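Long-range contact in NigD-like protein (PDB 3K6O), which is of unknown function but belongs to the NigD-like family, pairing an OB domain with a beta sandwich, and is probably made as a lipoprotein: residues Asp81-Leu93 against Pro167-Pro179. Residues are numbered along the deposited sequence; the frame is centred on the assembly and turned at random.
Sequences DYTLVPVQKIIGL and PGMVSFKLDDYSP
Q88 and F172 are paired neighbours on parallel strands, and their side chains run alongside each other on one face of the sheet. Q88 CB sits 3.7 Å from F172 CD1, oblique to the ring. The Q88 amide plane is turned 68° from that ring. V170 CG2 lies over one face of the F172 ring, toward its rim, and also meets the end of Q88. F172 also touches L136 of strand 133-139 and L154 of strand 149-157.

Three backbone bonds join the strands. S171 N donates to P86 O (3.1 Å), Q88 N to S171 O (2.9 Å) and K173 N to Q88 O (3.0 Å). V87 and S171 point to the other face, where V87 CG1 reaches K173 CG at 3.8 Å. S171 OG is held by N119 and R58.

Before the paired residues, V85 CG1 stands anti to the backbone N (chi1 173°), which turns this methyl onto CG of selenomethionine M169, 3.7 Å away. F60 of the N-terminal part touches both residues. Beyond the pairing, the extended I90 side chain brings CD1 to 3.9 Å from Y177 CD2, oblique to that ring. A water accepts from I90 N and donates to K173 O and D175 OD2, so it continues the link just past the paired residues.

The strands diverge at both ends of this short parallel pairing. The broken strand 75-93 changes partners along its length: V85 bonds to R58 of strand 58-66, Q88 pairs with F172, and I91 bonds to L136 and V138. It appears to run on from the OB domain into the beta sandwich, one strand serving both units.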
loop_
_atom_site.group_PDB
_atom_site.type_symbol
_atom_site.label_atom_id
_atom_site.label_comp_id
_atom_site.label_asym_id
_atom_site.label_seq_id
_atom_site.Cartn_x
_atom_site.Cartn_y
_atom_site.Cartn_z
ATOM N N ASP A 81 -4.153 1.961 17.896
ATOM C CA ASP A 81 -3.232 2.913 17.282
ATOM C C ASP A 81 -3.305 2.727 15.790
ATOM O O ASP A 81 -3.762 1.673 15.305
ATOM C CB ASP A 81 -1.793 2.622 17.719
ATOM C CG ASP A 81 -0.858 3.790 17.520
ATOM O OD1 ASP A 81 -1.275 4.862 17.065
ATOM O OD2 ASP A 81 0.335 3.607 17.807
ATOM N N TYR A 82 -2.865 3.742 15.057
ATOM C CA TYR A 82 -2.632 3.577 13.643
ATOM C C TYR A 82 -1.801 4.724 13.097
ATOM O O TYR A 82 -1.535 5.710 13.788
ATOM C CB TYR A 82 -3.961 3.485 12.887
ATOM C CG TYR A 82 -4.781 4.752 12.934
ATOM C CD1 TYR A 82 -5.609 5.008 13.991
ATOM C CD2 TYR A 82 -4.713 5.693 11.922
ATOM C CE1 TYR A 82 -6.338 6.157 14.043
ATOM C CE2 TYR A 82 -5.447 6.846 11.978
ATOM C CZ TYR A 82 -6.249 7.064 13.051
ATOM O OH TYR A 82 -7.022 8.183 13.121
ATOM N N THR A 83 -1.381 4.582 11.851
ATOM C CA THR A 83 -0.814 5.701 11.114
ATOM C C THR A 83 -1.456 5.773 9.748
ATOM O O THR A 83 -1.899 4.750 9.212
ATOM C CB THR A 83 0.720 5.618 11.010
ATOM O OG1 THR A 83 1.215 6.856 10.482
ATOM C CG2 THR A 83 1.169 4.448 10.109
ATOM N N LEU A 84 -1.578 6.979 9.203
ATOM C CA LEU A 84 -2.161 7.146 7.879
ATOM C C LEU A 84 -1.192 6.686 6.820
ATOM O O LEU A 84 0.002 6.970 6.879
ATOM C CB LEU A 84 -2.533 8.601 7.608
ATOM C CG LEU A 84 -3.780 9.090 8.343
ATOM C CD1 LEU A 84 -3.976 10.598 8.096
ATOM C CD2 LEU A 84 -5.015 8.273 7.921
ATOM N N VAL A 85 -1.719 6.004 5.821
ATOM C CA VAL A 85 -0.917 5.566 4.678
ATOM C C VAL A 85 -1.384 6.302 3.438
ATOM O O VAL A 85 -2.531 6.214 3.067
ATOM C CB VAL A 85 -1.011 4.057 4.516
ATOM C CG1 VAL A 85 -0.316 3.607 3.216
ATOM C CG2 VAL A 85 -0.418 3.350 5.789
ATOM N N PRO A 86 -0.489 7.055 2.782
ATOM C CA PRO A 86 -0.927 7.731 1.570
ATOM C C PRO A 86 -1.327 6.759 0.467
ATOM O O PRO A 86 -0.703 5.718 0.312
ATOM C CB PRO A 86 0.304 8.568 1.129
ATOM C CG PRO A 86 1.423 8.213 2.036
ATOM C CD PRO A 86 0.876 7.422 3.203
ATOM N N VAL A 87 -2.364 7.110 -0.283
ATOM C CA VAL A 87 -2.860 6.309 -1.375
ATOM C C VAL A 87 -2.535 7.063 -2.633
ATOM O O VAL A 87 -2.913 8.226 -2.735
ATOM C CB VAL A 87 -4.383 6.083 -1.284
ATOM C CG1 VAL A 87 -4.854 5.381 -2.566
ATOM C CG2 VAL A 87 -4.721 5.201 -0.068
ATOM N N GLN A 88 -1.792 6.431 -3.558
ATOM C CA GLN A 88 -1.393 7.048 -4.836
ATOM C C GLN A 88 -2.009 6.335 -6.022
ATOM O O GLN A 88 -2.257 5.118 -5.991
ATOM C CB GLN A 88 0.147 7.111 -5.011
ATOM C CG GLN A 88 0.792 8.179 -4.212
ATOM C CD GLN A 88 2.290 8.330 -4.453
ATOM O OE1 GLN A 88 2.797 8.357 -5.619
ATOM N NE2 GLN A 88 3.009 8.462 -3.363
ATOM N N LYS A 89 -2.273 7.105 -7.068
ATOM C CA LYS A 89 -2.751 6.539 -8.310
ATOM C C LYS A 89 -1.561 6.047 -9.118
ATOM O O LYS A 89 -0.491 6.626 -9.054
ATOM C CB LYS A 89 -3.429 7.618 -9.153
ATOM C CG LYS A 89 -4.753 8.120 -8.590
ATOM C CD LYS A 89 -4.996 9.566 -9.133
ATOM C CE LYS A 89 -6.269 10.193 -8.578
ATOM N NZ LYS A 89 -6.139 10.559 -7.108
ATOM N N ILE A 90 -1.797 5.030 -9.935
ATOM C CA ILE A 90 -0.902 4.710 -11.050
ATOM C C ILE A 90 -0.849 5.891 -12.044
ATOM O O ILE A 90 -1.836 6.595 -12.272
ATOM C CB ILE A 90 -1.331 3.393 -11.713
ATOM C CG1 ILE A 90 -1.069 2.242 -10.725
ATOM C CG2 ILE A 90 -0.603 3.176 -13.103
ATOM C CD1 ILE A 90 -1.558 0.850 -11.169
ATOM N N ILE A 91 0.326 6.138 -12.600
ATOM C CA ILE A 91 0.465 7.124 -13.664
ATOM C C ILE A 91 1.115 6.509 -14.909
ATOM O O ILE A 91 1.756 5.464 -14.858
ATOM C CB ILE A 91 1.307 8.348 -13.204
ATOM C CG1 ILE A 91 2.717 7.938 -12.858
ATOM C CG2 ILE A 91 0.655 9.085 -11.995
ATOM C CD1 ILE A 91 3.703 9.191 -12.652
ATOM N N GLY A 92 1.003 7.233 -16.018
ATOM C CA GLY A 92 1.642 6.864 -17.280
ATOM C C GLY A 92 3.046 7.416 -17.339
ATOM O O GLY A 92 3.273 8.569 -16.980
ATOM N N LEU A 93 4.002 6.570 -17.712
ATOM C CA LEU A 93 5.370 6.985 -17.946
ATOM C C LEU A 93 5.572 7.093 -19.459
ATOM O O LEU A 93 5.400 6.115 -20.180
ATOM C CB LEU A 93 6.327 5.939 -17.344
ATOM C CG LEU A 93 7.774 6.027 -17.777
ATOM C CD1 LEU A 93 8.365 7.403 -17.388
ATOM C CD2 LEU A 93 8.654 4.836 -17.237
ATOM N N PRO A 167 11.625 5.477 7.202
ATOM C CA PRO A 167 10.685 4.485 6.653
ATOM C C PRO A 167 9.453 5.151 6.130
ATOM O O PRO A 167 9.117 6.242 6.586
ATOM C CB PRO A 167 10.355 3.579 7.853
ATOM C CG PRO A 167 11.380 3.932 8.898
ATOM C CD PRO A 167 11.734 5.358 8.665
ATOM N N GLY A 168 8.812 4.523 5.145
ATOM C CA GLY A 168 7.641 5.107 4.502
ATOM C C GLY A 168 6.799 3.970 4.008
ATOM O O GLY A 168 7.338 2.909 3.696
HETATM N N MSE A 169 5.483 4.175 4.015
HETATM C CA MSE A 169 4.540 3.235 3.476
HETATM C C MSE A 169 3.664 3.977 2.501
HETATM O O MSE A 169 3.327 5.135 2.738
HETATM C CB MSE A 169 3.657 2.680 4.569
HETATM C CG MSE A 169 2.712 1.637 4.064
HETATM SE SE MSE A 169 3.454 -0.155 4.215
HETATM C CE MSE A 169 3.287 -0.036 6.170
ATOM N N VAL A 170 3.301 3.303 1.405
ATOM C CA VAL A 170 2.379 3.831 0.429
ATOM C C VAL A 170 1.574 2.667 -0.163
ATOM O O VAL A 170 2.069 1.509 -0.252
ATOM C CB VAL A 170 3.142 4.578 -0.689
ATOM C CG1 VAL A 170 4.086 3.621 -1.343
ATOM C CG2 VAL A 170 2.197 5.128 -1.741
ATOM N N SER A 171 0.336 2.977 -0.550
ATOM C CA SER A 171 -0.540 2.035 -1.225
ATOM C C SER A 171 -0.912 2.634 -2.560
ATOM O O SER A 171 -1.417 3.744 -2.587
ATOM C CB SER A 171 -1.804 1.780 -0.424
ATOM O OG SER A 171 -1.537 0.957 0.684
ATOM N N PHE A 172 -0.628 1.908 -3.652
ATOM C CA PHE A 172 -0.996 2.310 -4.993
ATOM C C PHE A 172 -2.253 1.614 -5.386
ATOM O O PHE A 172 -2.302 0.423 -5.331
ATOM C CB PHE A 172 0.108 1.908 -5.951
ATOM C CG PHE A 172 1.433 2.576 -5.648
ATOM C CD1 PHE A 172 1.671 3.863 -6.082
ATOM C CD2 PHE A 172 2.422 1.917 -4.928
ATOM C CE1 PHE A 172 2.861 4.491 -5.817
ATOM C CE2 PHE A 172 3.649 2.531 -4.655
ATOM C CZ PHE A 172 3.855 3.829 -5.091
ATOM N N LYS A 173 -3.278 2.346 -5.795
ATOM C CA LYS A 173 -4.473 1.727 -6.318
ATOM C C LYS A 173 -4.199 1.012 -7.628
ATOM O O LYS A 173 -3.731 1.631 -8.592
ATOM C CB LYS A 173 -5.598 2.749 -6.521
ATOM C CG LYS A 173 -6.308 3.124 -5.230
ATOM C CD LYS A 173 -7.596 3.946 -5.477
ATOM C CE LYS A 173 -8.772 3.039 -5.962
ATOM N NZ LYS A 173 -8.951 1.858 -5.056
ATOM N N LEU A 174 -4.525 -0.276 -7.673
ATOM C CA LEU A 174 -4.210 -1.109 -8.851
ATOM C C LEU A 174 -5.180 -0.917 -10.031
ATOM O O LEU A 174 -4.783 -0.997 -11.210
ATOM C CB LEU A 174 -4.101 -2.560 -8.447
ATOM C CG LEU A 174 -2.765 -2.928 -7.753
ATOM C CD1 LEU A 174 -2.792 -4.354 -7.160
ATOM C CD2 LEU A 174 -1.553 -2.784 -8.694
ATOM N N ASP A 175 -6.433 -0.640 -9.688
ATOM C CA ASP A 175 -7.527 -0.446 -10.616
ATOM C C ASP A 175 -7.517 -1.569 -11.638
ATOM O O ASP A 175 -7.747 -2.721 -11.239
ATOM C CB ASP A 175 -7.469 0.959 -11.224
ATOM C CG ASP A 175 -7.727 2.046 -10.187
ATOM O OD1 ASP A 175 -8.504 1.772 -9.294
ATOM O OD2 ASP A 175 -7.148 3.148 -10.247
ATOM N N ASP A 176 -7.228 -1.289 -12.924
ATOM C CA ASP A 176 -7.414 -2.335 -13.916
ATOM C C ASP A 176 -6.299 -3.378 -13.792
ATOM O O ASP A 176 -6.414 -4.394 -14.387
ATOM C CB ASP A 176 -7.441 -1.822 -15.362
ATOM C CG ASP A 176 -8.579 -0.880 -15.675
ATOM O OD1 ASP A 176 -9.389 -0.456 -14.825
ATOM O OD2 ASP A 176 -8.689 -0.607 -16.869
ATOM N N TYR A 177 -5.225 -3.093 -13.052
ATOM C CA TYR A 177 -4.099 -4.029 -12.882
ATOM C C TYR A 177 -4.259 -4.963 -11.644
ATOM O O TYR A 177 -3.349 -5.720 -11.317
ATOM C CB TYR A 177 -2.797 -3.253 -12.822
ATOM C CG TYR A 177 -2.554 -2.489 -14.093
ATOM C CD1 TYR A 177 -2.042 -3.115 -15.190
ATOM C CD2 TYR A 177 -2.897 -1.136 -14.198
ATOM C CE1 TYR A 177 -1.854 -2.440 -16.390
ATOM C CE2 TYR A 177 -2.731 -0.444 -15.374
ATOM C CZ TYR A 177 -2.199 -1.095 -16.457
ATOM O OH TYR A 177 -2.037 -0.427 -17.594
ATOM N N SER A 178 -5.426 -4.913 -10.992
ATOM C CA SER A 178 -5.647 -5.658 -9.778
ATOM C C SER A 178 -6.145 -7.075 -10.051
ATOM O O SER A 178 -6.516 -7.408 -11.188
ATOM C CB SER A 178 -6.651 -4.912 -8.909
ATOM O OG SER A 178 -7.916 -5.291 -9.252
ATOM N N PRO A 179 -6.210 -7.910 -9.000
ATOM C CA PRO A 179 -6.661 -9.267 -9.178
ATOM C C PRO A 179 -8.135 -9.416 -9.521
ATOM O O PRO A 179 -8.580 -10.499 -9.887
ATOM C CB PRO A 179 -6.369 -9.937 -7.835
ATOM C CG PRO A 179 -5.701 -9.003 -7.011
ATOM C CD PRO A 179 -5.567 -7.697 -7.691
HETATM O O HOH W 1 -4.368 3.973 -10.043
#